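Local coordinates for CIR protein (Plasmodium chabaudi chabaudi, PDB 6ZYV), which is of unknown function but belongs to the Plasmodium interspersed repeat (PIR) family of variant proteins, probably associated with the infected red blood cell, at residues D159-L164 and L212-N217; N180-A185 and Q230-P235; Q186-E191 and P235-T240. The protein carries 5 engineered substitutions. All coordinates share one frame; numbering follows the deposited sequence.

Interaction 1 (D159-L164 and L212-N217); sequences DIFKSL and LPILSN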
ATOM      1  N   ASP A 159       5.779   8.103  -2.113  1.00 45.09           N
ATOM      2  CA  ASP A 159       6.337   8.998  -1.092  1.00 47.02           C
ATOM      3  C   ASP A 159       5.245   9.919  -0.506  1.00 45.97           C
ATOM      4  O   ASP A 159       5.234  10.160   0.695  1.00 46.64           O
ATOM      5  CB  ASP A 159       7.490   9.824  -1.662  1.00 52.40           C
ATOM      6  CG  ASP A 159       8.770   9.008  -1.789  1.00 66.08           C
ATOM      7  OD1 ASP A 159       8.967   8.073  -0.976  1.00 68.74           O
ATOM      8  OD2 ASP A 159       9.576   9.296  -2.707  1.00 72.56           O
ATOM      9  N   ILE A 160       4.311  10.395  -1.342  1.00 44.31           N
ATOM     10  CA  ILE A 160       3.178  11.193  -0.873  1.00 43.47           C
ATOM     11  C   ILE A 160       2.276  10.321   0.032  1.00 42.97           C
ATOM     12  O   ILE A 160       1.853  10.765   1.094  1.00 42.85           O
ATOM     13  CB  ILE A 160       2.389  11.776  -2.067  1.00 42.66           C
ATOM     14  CG1 ILE A 160       3.316  12.612  -2.989  1.00 43.66           C
ATOM     15  CG2 ILE A 160       1.186  12.584  -1.586  1.00 42.50           C
ATOM     16  CD1 ILE A 160       3.950  13.805  -2.315  1.00 44.91           C
ATOM     17  N   PHE A 161       2.015   9.076  -0.384  1.00 42.08           N
ATOM     18  CA  PHE A 161       1.221   8.132   0.391  1.00 42.69           C
ATOM     19  C   PHE A 161       1.868   7.870   1.764  1.00 43.56           C
ATOM     20  O   PHE A 161       1.180   7.765   2.781  1.00 42.63           O
ATOM     21  CB  PHE A 161       1.074   6.817  -0.401  1.00 42.73           C
ATOM     22  CG  PHE A 161       0.402   5.711   0.363  1.00 44.07           C
ATOM     23  CD1 PHE A 161      -0.915   5.821   0.751  1.00 44.78           C
ATOM     24  CD2 PHE A 161       1.096   4.573   0.715  1.00 45.62           C
ATOM     25  CE1 PHE A 161      -1.536   4.804   1.451  1.00 45.65           C
ATOM     26  CE2 PHE A 161       0.465   3.551   1.413  1.00 46.34           C
ATOM     27  CZ  PHE A 161      -0.845   3.677   1.780  1.00 45.62           C
ATOM     28  N   LYS A 162       3.201   7.766   1.777  1.00 44.75           N
ATOM     29  CA  LYS A 162       3.991   7.564   2.986  1.00 46.64           C
ATOM     30  C   LYS A 162       3.829   8.758   3.935  1.00 46.66           C
ATOM     31  O   LYS A 162       3.667   8.553   5.130  1.00 47.48           O
ATOM     32  CB  LYS A 162       5.472   7.380   2.626  1.00 50.11           C
ATOM     33  CG  LYS A 162       5.930   5.927   2.616  1.00 56.19           C
ATOM     34  CD  LYS A 162       7.422   5.768   2.975  1.00 62.27           C
ATOM     35  CE  LYS A 162       8.367   6.447   1.998  1.00 67.41           C
ATOM     36  NZ  LYS A 162       9.786   6.005   2.192  1.00 70.19           N
ATOM     37  N   SER A 163       3.841   9.991   3.402  1.00 45.80           N
ATOM     38  CA  SER A 163       3.630  11.212   4.186  1.00 46.17           C
ATOM     39  C   SER A 163       2.231  11.228   4.797  1.00 46.18           C
ATOM     40  O   SER A 163       2.063  11.675   5.933  1.00 46.73           O
ATOM     41  CB  SER A 163       3.821  12.449   3.325  1.00 47.40           C
ATOM     42  OG  SER A 163       5.194  12.611   3.023  1.00 52.19           O
ATOM     43  N   LEU A 164       1.231  10.722   4.056  1.00 45.19           N
ATOM     44  CA  LEU A 164      -0.124  10.614   4.568  1.00 45.37           C
ATOM     45  C   LEU A 164      -0.149   9.582   5.710  1.00 46.73           C
ATOM     46  O   LEU A 164      -0.749   9.845   6.754  1.00 47.95           O
ATOM     47  CB  LEU A 164      -1.069  10.194   3.436  1.00 44.59           C
ATOM     48  CG  LEU A 164      -2.523   9.973   3.812  1.00 45.11           C
ATOM     49  CD1 LEU A 164      -3.128  11.265   4.432  1.00 45.32           C
ATOM     50  CD2 LEU A 164      -3.317   9.558   2.569  1.00 45.02           C
ATOM     51  N   LEU A 212      -5.454   8.255  -7.701  1.00 39.02           N
ATOM     52  CA  LEU A 212      -5.808   9.398  -6.878  1.00 39.41           C
ATOM     53  C   LEU A 212      -6.723   9.058  -5.652  1.00 39.11           C
ATOM     54  O   LEU A 212      -6.406   9.550  -4.574  1.00 39.50           O
ATOM     55  CB  LEU A 212      -6.425  10.497  -7.750  1.00 39.73           C
ATOM     56  CG  LEU A 212      -6.878  11.777  -7.053  1.00 41.09           C
ATOM     57  CD1 LEU A 212      -5.752  12.398  -6.243  1.00 40.79           C
ATOM     58  CD2 LEU A 212      -7.414  12.779  -8.079  1.00 41.92           C
ATOM     59  N   PRO A 213      -7.787   8.208  -5.736  1.00 38.23           N
ATOM     60  CA  PRO A 213      -8.603   7.917  -4.532  1.00 38.42           C
ATOM     61  C   PRO A 213      -7.849   7.454  -3.282  1.00 38.91           C
ATOM     62  O   PRO A 213      -8.335   7.674  -2.185  1.00 39.92           O
ATOM     63  CB  PRO A 213      -9.585   6.848  -5.012  1.00 38.71           C
ATOM     64  CG  PRO A 213      -9.747   7.163  -6.460  1.00 39.58           C
ATOM     65  CD  PRO A 213      -8.358   7.540  -6.920  1.00 37.53           C
ATOM     66  N   ILE A 214      -6.671   6.857  -3.420  1.00 38.72           N
ATOM     67  CA  ILE A 214      -5.842   6.460  -2.278  1.00 40.19           C
ATOM     68  C   ILE A 214      -5.523   7.713  -1.402  1.00 42.23           C
ATOM     69  O   ILE A 214      -5.675   7.687  -0.172  1.00 43.14           O
ATOM     70  CB  ILE A 214      -4.520   5.828  -2.811  1.00 40.44           C
ATOM     71  CG1 ILE A 214      -4.758   4.474  -3.510  1.00 41.14           C
ATOM     72  CG2 ILE A 214      -3.463   5.729  -1.720  1.00 41.04           C
ATOM     73  CD1 ILE A 214      -3.594   4.048  -4.434  1.00 41.97           C
ATOM     74  N   LEU A 215      -5.121   8.815  -2.066  1.00 41.97           N
ATOM     75  CA  LEU A 215      -4.793  10.041  -1.366  1.00 42.38           C
ATOM     76  C   LEU A 215      -6.019  10.883  -1.075  1.00 42.71           C
ATOM     77  O   LEU A 215      -6.076  11.455   0.010  1.00 43.82           O
ATOM     78  CB  LEU A 215      -3.796  10.873  -2.192  1.00 42.41           C
ATOM     79  CG  LEU A 215      -2.502  10.191  -2.592  1.00 43.16           C
ATOM     80  CD1 LEU A 215      -1.636  11.137  -3.434  1.00 43.59           C
ATOM     81  CD2 LEU A 215      -1.740   9.694  -1.374  1.00 43.48           C
ATOM     82  N   SER A 216      -6.962  11.023  -2.032  1.00 41.60           N
ATOM     83  CA  SER A 216      -8.119  11.879  -1.781  1.00 42.25           C
ATOM     84  C   SER A 216      -9.029  11.315  -0.702  1.00 42.55           C
ATOM     85  O   SER A 216      -9.455  12.088   0.148  1.00 42.96           O
ATOM     86  CB  SER A 216      -8.876  12.246  -3.049  1.00 43.84           C
ATOM     87  OG  SER A 216      -9.402  11.097  -3.671  1.00 49.20           O
ATOM     88  N   ASN A 217      -9.288   9.991  -0.688  1.00 41.74           N
ATOM     89  CA  ASN A 217     -10.104   9.410   0.376  1.00 42.22           C
ATOM     90  C   ASN A 217      -9.299   9.373   1.680  1.00 41.73           C
ATOM     91  O   ASN A 217      -9.843   9.706   2.734  1.00 42.19           O
ATOM     92  CB  ASN A 217     -10.610   8.015   0.019  1.00 43.84           C
ATOM     93  CG  ASN A 217     -11.537   7.997  -1.171  1.00 48.51           C
ATOM     94  OD1 ASN A 217     -12.286   8.932  -1.423  1.00 51.03           O
ATOM     95  ND2 ASN A 217     -11.505   6.921  -1.933  1.00 49.21           N
TER

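Interaction 2 (N180-A185 and Q230-P235); sequences NCLKDA and QHSNFP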
ATOM      1  N   ASN A 180      -0.479  18.846  16.170  1.00 65.82           N
ATOM      2  CA  ASN A 180       0.190  19.210  14.933  1.00 64.34           C
ATOM      3  C   ASN A 180      -0.580  18.789  13.681  1.00 61.13           C
ATOM      4  O   ASN A 180      -0.000  18.875  12.603  1.00 60.56           O
ATOM      5  CB  ASN A 180       1.581  18.570  14.875  1.00 66.37           C
ATOM      6  CG  ASN A 180       2.600  19.257  15.735  1.00 71.80           C
ATOM      7  OD1 ASN A 180       2.387  20.377  16.226  1.00 74.22           O
ATOM      8  ND2 ASN A 180       3.735  18.605  15.926  1.00 72.90           N
ATOM      9  N   CYS A 181      -1.840  18.298  13.796  1.00 58.61           N
ATOM     10  CA  CYS A 181      -2.559  17.827  12.621  1.00 56.11           C
ATOM     11  C   CYS A 181      -2.726  18.887  11.561  1.00 55.32           C
ATOM     12  O   CYS A 181      -2.486  18.594  10.395  1.00 55.05           O
ATOM     13  CB  CYS A 181      -3.893  17.175  12.963  1.00 55.83           C
ATOM     14  SG  CYS A 181      -4.660  16.296  11.563  1.00 55.48           S
ATOM     15  N   LEU A 182      -3.119  20.102  11.937  1.00 55.20           N
ATOM     16  CA  LEU A 182      -3.306  21.170  10.960  1.00 54.88           C
ATOM     17  C   LEU A 182      -1.997  21.544  10.264  1.00 55.01           C
ATOM     18  O   LEU A 182      -1.962  21.614   9.046  1.00 54.03           O
ATOM     19  CB  LEU A 182      -4.012  22.385  11.576  1.00 55.32           C
ATOM     20  CG  LEU A 182      -4.300  23.544  10.618  1.00 56.57           C
ATOM     21  CD1 LEU A 182      -5.192  23.107   9.451  1.00 55.44           C
ATOM     22  CD2 LEU A 182      -4.917  24.708  11.347  1.00 58.41           C
ATOM     23  N   LYS A 183      -0.920  21.725  11.025  1.00 55.98           N
ATOM     24  CA  LYS A 183       0.405  22.034  10.486  1.00 56.65           C
ATOM     25  C   LYS A 183       0.864  20.925   9.527  1.00 54.69           C
ATOM     26  O   LYS A 183       1.315  21.234   8.429  1.00 54.49           O
ATOM     27  CB  LYS A 183       1.419  22.182  11.641  1.00 60.96           C
ATOM     28  CG  LYS A 183       2.833  22.548  11.194  1.00 67.84           C
ATOM     29  CD  LYS A 183       3.847  22.582  12.372  1.00 74.60           C
ATOM     30  CE  LYS A 183       4.060  23.958  12.984  1.00 79.82           C
ATOM     31  NZ  LYS A 183       5.506  24.268  13.212  1.00 82.55           N
ATOM     32  N   ASP A 184       0.689  19.646   9.912  1.00 53.13           N
ATOM     33  CA  ASP A 184       1.075  18.517   9.071  1.00 52.02           C
ATOM     34  C   ASP A 184       0.235  18.404   7.800  1.00 50.68           C
ATOM     35  O   ASP A 184       0.781  18.065   6.753  1.00 51.03           O
ATOM     36  CB  ASP A 184       1.072  17.199   9.853  1.00 53.72           C
ATOM     37  CG  ASP A 184       2.144  17.104  10.926  1.00 61.05           C
ATOM     38  OD1 ASP A 184       3.027  18.003  10.974  1.00 63.04           O
ATOM     39  OD2 ASP A 184       2.097  16.136  11.728  1.00 62.94           O
ATOM     40  N   ALA A 185      -1.076  18.687   7.887  1.00 48.82           N
ATOM     41  CA  ALA A 185      -1.972  18.651   6.747  1.00 48.24           C
ATOM     42  C   ALA A 185      -1.592  19.740   5.741  1.00 48.37           C
ATOM     43  O   ALA A 185      -1.601  19.480   4.540  1.00 47.50           O
ATOM     44  CB  ALA A 185      -3.413  18.821   7.201  1.00 48.67           C
ATOM     45  N   GLN A 230     -10.433  18.095  17.972  1.00 63.46           N
ATOM     46  CA  GLN A 230     -10.066  19.500  17.832  1.00 63.44           C
ATOM     47  C   GLN A 230     -11.062  20.217  16.872  1.00 62.04           C
ATOM     48  O   GLN A 230     -12.035  19.609  16.407  1.00 61.38           O
ATOM     49  CB  GLN A 230      -8.592  19.640  17.360  1.00 64.50           C
ATOM     50  CG  GLN A 230      -8.395  19.345  15.887  1.00 67.75           C
ATOM     51  CD  GLN A 230      -6.957  19.442  15.474  1.00 72.78           C
ATOM     52  OE1 GLN A 230      -6.521  20.427  14.868  1.00 74.76           O
ATOM     53  NE2 GLN A 230      -6.183  18.421  15.792  1.00 73.17           N
ATOM     54  N   HIS A 231     -10.831  21.506  16.593  1.00 61.47           N
ATOM     55  CA  HIS A 231     -11.696  22.252  15.701  1.00 60.48           C
ATOM     56  C   HIS A 231     -10.873  23.111  14.776  1.00 60.52           C
ATOM     57  O   HIS A 231     -10.582  24.242  15.114  1.00 62.09           O
ATOM     58  CB  HIS A 231     -12.683  23.075  16.510  1.00 60.55           C
ATOM     59  CG  HIS A 231     -13.868  23.500  15.709  1.00 60.68           C
ATOM     60  ND1 HIS A 231     -14.645  22.579  15.039  1.00 61.01           N
ATOM     61  CD2 HIS A 231     -14.338  24.739  15.450  1.00 61.36           C
ATOM     62  CE1 HIS A 231     -15.555  23.282  14.398  1.00 61.08           C
ATOM     63  NE2 HIS A 231     -15.424  24.581  14.637  1.00 61.83           N
ATOM     64  N   SER A 232     -10.494  22.589  13.602  1.00 58.87           N
ATOM     65  CA  SER A 232      -9.647  23.320  12.671  1.00 58.27           C
ATOM     66  C   SER A 232     -10.187  23.385  11.252  1.00 56.33           C
ATOM     67  O   SER A 232     -10.919  22.503  10.811  1.00 54.66           O
ATOM     68  CB  SER A 232      -8.249  22.699  12.638  1.00 60.25           C
ATOM     69  OG  SER A 232      -7.706  22.531  13.938  1.00 64.19           O
ATOM     70  N   ASN A 233      -9.761  24.410  10.512  1.00 56.60           N
ATOM     71  CA  ASN A 233     -10.109  24.605   9.116  1.00 56.69           C
ATOM     72  C   ASN A 233      -8.964  24.031   8.280  1.00 55.68           C
ATOM     73  O   ASN A 233      -7.971  24.699   8.056  1.00 56.88           O
ATOM     74  CB  ASN A 233     -10.282  26.091   8.863  1.00 58.88           C
ATOM     75  CG  ASN A 233     -10.613  26.491   7.451  1.00 62.86           C
ATOM     76  OD1 ASN A 233     -10.406  27.650   7.071  1.00 64.79           O
ATOM     77  ND2 ASN A 233     -11.151  25.574   6.641  1.00 63.19           N
ATOM     78  N   PHE A 234      -9.099  22.794   7.846  1.00 53.97           N
ATOM     79  CA  PHE A 234      -8.071  22.101   7.086  1.00 52.83           C
ATOM     80  C   PHE A 234      -8.099  22.520   5.630  1.00 51.95           C
ATOM     81  O   PHE A 234      -9.171  22.757   5.077  1.00 52.13           O
ATOM     82  CB  PHE A 234      -8.231  20.579   7.234  1.00 51.60           C
ATOM     83  CG  PHE A 234      -7.839  20.068   8.600  1.00 52.00           C
ATOM     84  CD1 PHE A 234      -6.541  19.677   8.861  1.00 52.51           C
ATOM     85  CD2 PHE A 234      -8.772  19.964   9.619  1.00 52.93           C
ATOM     86  CE1 PHE A 234      -6.181  19.194  10.113  1.00 53.49           C
ATOM     87  CE2 PHE A 234      -8.407  19.476  10.879  1.00 53.96           C
ATOM     88  CZ  PHE A 234      -7.110  19.116  11.119  1.00 53.74           C
ATOM     89  N   PRO A 235      -6.921  22.648   4.994  1.00 51.03           N
ATOM     90  CA  PRO A 235      -6.908  23.011   3.578  1.00 51.10           C
ATOM     91  C   PRO A 235      -7.444  21.857   2.717  1.00 51.08           C
ATOM     92  O   PRO A 235      -7.313  20.682   3.076  1.00 51.56           O
ATOM     93  CB  PRO A 235      -5.411  23.279   3.300  1.00 51.45           C
ATOM     94  CG  PRO A 235      -4.706  22.405   4.256  1.00 51.66           C
ATOM     95  CD  PRO A 235      -5.559  22.368   5.495  1.00 50.20           C
TER
HETATM   96  O   HOH W   1      -3.889  20.749  14.728  1.00 61.95           O

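Interaction 3 (Q186-E191 and P235-T240); sequences QNFVDE and PPLPTT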
ATOM      1  N   GLN A 186      -1.195  20.933   6.224  1.00 49.40           N
ATOM      2  CA  GLN A 186      -0.752  22.029   5.359  1.00 50.88           C
ATOM      3  C   GLN A 186       0.555  21.679   4.655  1.00 51.02           C
ATOM      4  O   GLN A 186       0.681  21.940   3.463  1.00 50.74           O
ATOM      5  CB  GLN A 186      -0.632  23.361   6.123  1.00 53.63           C
ATOM      6  CG  GLN A 186      -0.500  24.594   5.180  1.00 58.85           C
ATOM      7  CD  GLN A 186      -1.750  25.013   4.399  1.00 64.03           C
ATOM      8  OE1 GLN A 186      -2.773  25.433   4.970  1.00 66.93           O
ATOM      9  NE2 GLN A 186      -1.703  24.907   3.067  1.00 63.51           N
ATOM     10  N   ASN A 187       1.501  21.039   5.363  1.00 50.99           N
ATOM     11  CA  ASN A 187       2.744  20.584   4.738  1.00 51.41           C
ATOM     12  C   ASN A 187       2.444  19.479   3.708  1.00 50.99           C
ATOM     13  O   ASN A 187       3.064  19.444   2.651  1.00 52.49           O
ATOM     14  CB  ASN A 187       3.725  20.061   5.781  1.00 52.81           C
ATOM     15  CG  ASN A 187       4.355  21.152   6.618  1.00 56.95           C
ATOM     16  OD1 ASN A 187       4.382  22.315   6.237  1.00 59.76           O
ATOM     17  ND2 ASN A 187       4.882  20.804   7.769  1.00 57.75           N
ATOM     18  N   PHE A 188       1.504  18.583   4.018  1.00 48.93           N
ATOM     19  CA  PHE A 188       1.098  17.503   3.133  1.00 47.03           C
ATOM     20  C   PHE A 188       0.498  18.035   1.811  1.00 47.16           C
ATOM     21  O   PHE A 188       0.906  17.586   0.744  1.00 47.51           O
ATOM     22  CB  PHE A 188       0.119  16.566   3.857  1.00 45.52           C
ATOM     23  CG  PHE A 188      -0.457  15.500   2.945  1.00 44.65           C
ATOM     24  CD1 PHE A 188       0.296  14.386   2.584  1.00 45.04           C
ATOM     25  CD2 PHE A 188      -1.724  15.646   2.398  1.00 44.15           C
ATOM     26  CE1 PHE A 188      -0.218  13.439   1.698  1.00 44.94           C
ATOM     27  CE2 PHE A 188      -2.223  14.714   1.508  1.00 44.15           C
ATOM     28  CZ  PHE A 188      -1.484  13.600   1.184  1.00 43.99           C
ATOM     29  N   VAL A 189      -0.456  18.980   1.875  1.00 46.93           N
ATOM     30  CA  VAL A 189      -1.070  19.529   0.675  1.00 47.01           C
ATOM     31  C   VAL A 189      -0.035  20.304  -0.169  1.00 48.11           C
ATOM     32  O   VAL A 189      -0.072  20.219  -1.403  1.00 47.97           O
ATOM     33  CB  VAL A 189      -2.381  20.328   0.928  1.00 47.05           C
ATOM     34  CG1 VAL A 189      -3.410  19.485   1.657  1.00 46.48           C
ATOM     35  CG2 VAL A 189      -2.158  21.665   1.598  1.00 48.84           C
ATOM     36  N   ASP A 190       0.924  20.991   0.481  1.00 48.58           N
ATOM     37  CA  ASP A 190       1.984  21.699  -0.249  1.00 50.12           C
ATOM     38  C   ASP A 190       2.920  20.687  -0.932  1.00 49.89           C
ATOM     39  O   ASP A 190       3.318  20.894  -2.064  1.00 50.31           O
ATOM     40  CB  ASP A 190       2.796  22.597   0.701  1.00 53.35           C
ATOM     41  CG  ASP A 190       2.060  23.839   1.191  1.00 61.62           C
ATOM     42  OD1 ASP A 190       0.965  24.134   0.666  1.00 62.46           O
ATOM     43  OD2 ASP A 190       2.583  24.517   2.100  1.00 66.64           O
ATOM     44  N   GLU A 191       3.250  19.593  -0.244  1.00 49.22           N
ATOM     45  CA  GLU A 191       4.104  18.531  -0.767  1.00 49.14           C
ATOM     46  C   GLU A 191       3.421  17.836  -1.963  1.00 48.13           C
ATOM     47  O   GLU A 191       4.069  17.537  -2.962  1.00 48.21           O
ATOM     48  CB  GLU A 191       4.404  17.512   0.341  1.00 50.31           C
ATOM     49  CG  GLU A 191       5.403  16.449  -0.074  1.00 56.73           C
ATOM     50  CD  GLU A 191       5.567  15.281   0.889  1.00 64.43           C
ATOM     51  OE1 GLU A 191       4.871  15.265   1.931  1.00 64.68           O
ATOM     52  OE2 GLU A 191       6.385  14.374   0.598  1.00 68.76           O
ATOM     53  N   PRO A 235      -6.921  22.648   4.994  1.00 51.03           N
ATOM     54  CA  PRO A 235      -6.908  23.011   3.578  1.00 51.10           C
ATOM     55  C   PRO A 235      -7.444  21.857   2.717  1.00 51.08           C
ATOM     56  O   PRO A 235      -7.313  20.682   3.076  1.00 51.56           O
ATOM     57  CB  PRO A 235      -5.411  23.279   3.300  1.00 51.45           C
ATOM     58  CG  PRO A 235      -4.706  22.405   4.256  1.00 51.66           C
ATOM     59  CD  PRO A 235      -5.559  22.368   5.495  1.00 50.20           C
ATOM     60  N   PRO A 236      -8.061  22.180   1.574  1.00 50.31           N
ATOM     61  CA  PRO A 236      -8.524  21.113   0.679  1.00 49.46           C
ATOM     62  C   PRO A 236      -7.356  20.497  -0.101  1.00 48.90           C
ATOM     63  O   PRO A 236      -6.326  21.138  -0.309  1.00 49.34           O
ATOM     64  CB  PRO A 236      -9.478  21.841  -0.267  1.00 50.60           C
ATOM     65  CG  PRO A 236      -8.909  23.247  -0.351  1.00 51.78           C
ATOM     66  CD  PRO A 236      -8.270  23.526   0.993  1.00 50.40           C
ATOM     67  N   LEU A 237      -7.516  19.252  -0.536  1.00 48.18           N
ATOM     68  CA  LEU A 237      -6.493  18.579  -1.314  1.00 48.61           C
ATOM     69  C   LEU A 237      -6.417  19.229  -2.700  1.00 49.55           C
ATOM     70  O   LEU A 237      -7.452  19.420  -3.333  1.00 49.46           O
ATOM     71  CB  LEU A 237      -6.839  17.097  -1.465  1.00 48.79           C
ATOM     72  CG  LEU A 237      -5.731  16.261  -2.088  1.00 50.54           C
ATOM     73  CD1 LEU A 237      -4.623  16.020  -1.100  1.00 50.60           C
ATOM     74  CD2 LEU A 237      -6.266  14.962  -2.616  1.00 51.08           C
ATOM     75  N   PRO A 238      -5.200  19.604  -3.158  1.00 49.54           N
ATOM     76  CA  PRO A 238      -5.044  20.197  -4.499  1.00 49.92           C
ATOM     77  C   PRO A 238      -5.713  19.394  -5.628  1.00 50.44           C
ATOM     78  O   PRO A 238      -5.726  18.167  -5.582  1.00 50.39           O
ATOM     79  CB  PRO A 238      -3.531  20.232  -4.685  1.00 50.47           C
ATOM     80  CG  PRO A 238      -2.986  20.264  -3.300  1.00 50.87           C
ATOM     81  CD  PRO A 238      -3.905  19.458  -2.472  1.00 48.87           C
ATOM     82  N   THR A 239      -6.338  20.083  -6.602  1.00 50.75           N
ATOM     83  CA  THR A 239      -7.059  19.389  -7.676  1.00 51.82           C
ATOM     84  C   THR A 239      -6.317  19.313  -8.999  1.00 52.71           C
ATOM     85  O   THR A 239      -6.688  18.510  -9.858  1.00 52.55           O
ATOM     86  CB  THR A 239      -8.452  20.009  -7.903  1.00 54.23           C
ATOM     87  OG1 THR A 239      -8.305  21.314  -8.448  1.00 56.80           O
ATOM     88  CG2 THR A 239      -9.279  20.081  -6.648  1.00 55.04           C
ATOM     89  N   THR A 240      -5.320  20.179  -9.207  1.00 53.67           N
ATOM     90  CA  THR A 240      -4.613  20.243 -10.479  1.00 55.57           C
ATOM     91  C   THR A 240      -3.189  20.755 -10.311  1.00 57.35           C
ATOM     92  O   THR A 240      -2.857  21.320  -9.268  1.00 57.49           O
ATOM     93  CB  THR A 240      -5.407  21.194 -11.428  1.00 57.91           C
ATOM     94  OG1 THR A 240      -4.685  21.374 -12.646  1.00 61.31           O
ATOM     95  CG2 THR A 240      -5.652  22.563 -10.815  1.00 57.88           C
TER

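Interaction 1 (D159-L164 and L212-N217)
Leucine, isoleucine and phenylalanine make a helix–helix contact between apolar side chains here, buried in the interior of the fold, where residues 159-164 of helix 154-174 face the start of helix 213-226. The two short axes run in nearly the same direction, 26° apart, and approach to 10.4 Å, a spacing wide enough for branched side chains to fill. Leu215 makes the largest share of the contact: its CD1 meets CG2 of Ile160 at 3.7 Å, the two side chains crossing at about a right angle, while its CD2 sits 3.8 Å from CA of Phe161 and near the plane of the Phe161 ring, at its edge. This is the core of an all-helical ectodomain, and helix 181-198 adds Tyr192 against Leu215 and Phe188 against Ile160. With its CG anti to the backbone N (chi1 174°), Phe161 carries its ring along the flank of the contact, where CD1 meets CG2 of Ile214 at 3.6 Å. Helix 8-20 packs on the same ring through Leu8 and Ile15. One turn on, Leu164 brings its CD2 to 4.2 Å from CD2 of Leu215; its forked end is compact enough to lie against the backbone of the other helix, 4.1 Å from O of Ile214.

Interaction 2 (N180-A185 and Q230-P235)
The first turn of helix 181-198 lies beside an irregular, extended segment, and the two run in broadly the same direction, so that Cys181 faces Gln230 while Ala185 reaches Phe234 and Pro235. The backbones come nearest at Leu182 and Phe234, whose CA atoms are 6.2 Å apart. Phe234 is the centre of the apolar part. Leu182, with CG anti to its backbone N (chi1 -178°), lays CD1 over the ring face, 4.2 Å from the centroid of Phe234 and 30° off the normal, an off-centre CH-pi contact. The same methyl reaches O of Asn233 at 3.5 Å and also touches the Pro235 ring. Ala185 meets the ring at its edge, CB to CD1 of Phe234 3.6 Å; so small a side chain lets the aromatic group come close to the helix. Cys181 approaches obliquely, its SG 4.7 Å from the centroid of Phe234 in a sulfur-aromatic contact. The polar part gathers round OE1 of Gln230. Ser232 OG donates to this atom at 2.6 Å, in the carbonyl plane and on a lone pair, with a C=O...donor angle of 132°. A water gives OE1 of Gln230 a second bond of 2.7 Å and accepts from N of Leu182 at 3.0 Å, thereby satisfying an amide in the first turn, where no preceding helical carbonyl is available. The amide nitrogen of Gln230 is held by Tyr178 O, which helps to fix which way the group is turned. Cys181 is disulfide-bonded to Cys226 at the end of helix 213-226, so the arrangement is that of a disulfide-linked pair of helix ends in a helical domain, with the chain that leaves the second helix folding back over the first.

Interaction 3 (Q186-E191 and P235-T240)
Apolar contacts dominate, and Val189 stands at their centre, its compact branched side chain meeting several residues of an extended, proline-rich segment. Its CG2 touches CG of Pro235 at 3.8 Å, and its CB lies 3.8 Å from CD of Pro238, so that Pro235 meets a methyl of the valine and Pro238 its branch carbon. The backbones are close here, with CA of Val189 5.9 Å from CA of Leu237. Leu237 itself reaches past the valine, bringing CD1 to 3.8 Å from CE2 of Phe188. That aromatic ring, held with CG anti to the backbone N (chi1 174°), leads inward, where Leu164 and Met167 of helix 154-174 and the ring of Tyr219 also pack on it.

Contacts of polar groups with carbon form the second kind. The Gln186 side chain bends at chi2 (72°) and brings its terminal amide obliquely across Pro235, OE1 lying 3.7 Å from the proline CG; the amide thus covers part of the proline ring where the contact is partly exposed. On the helix backbone, O of Val189 comes within 3.5 Å of CG of Pro238. Prolines suit this place because they have no N-H to satisfy and they stiffen the extended chain. Hydrogen bonding comes from elsewhere: Tyr219 OH bonds to O of Pro235, and Gln193 NE2 to O of Thr240.

Backbone angles from Pro235 to Pro238 are close to those of a polyproline II helix, and the arrangement is that of a polyproline-II-like segment lying on a helix, on the route toward the predicted transmembrane helix of the natural protein.

In the fold
Interaction 1 is core, its centre about 10 Å from that of the chain, and joins two helices mainly through aliphatic and aromatic side chains. Interactions 2 and 3 lie farther out, are partly buried, and hold the same two elements, helix 181-198 and the segment after helix 213-226; they share Pro235 and follow one another along both. Chemistry follows place: a water, a glutamine and a serine join the apolar contacts in interaction 2, whereas prolines prevail in interaction 3. Interactions 1 and 3 touch, through a probable hydrogen bond between Ser163 OG and Glu191 OE1 and packing of Leu237 against Ser216, so helix 181-198 connects core and surface.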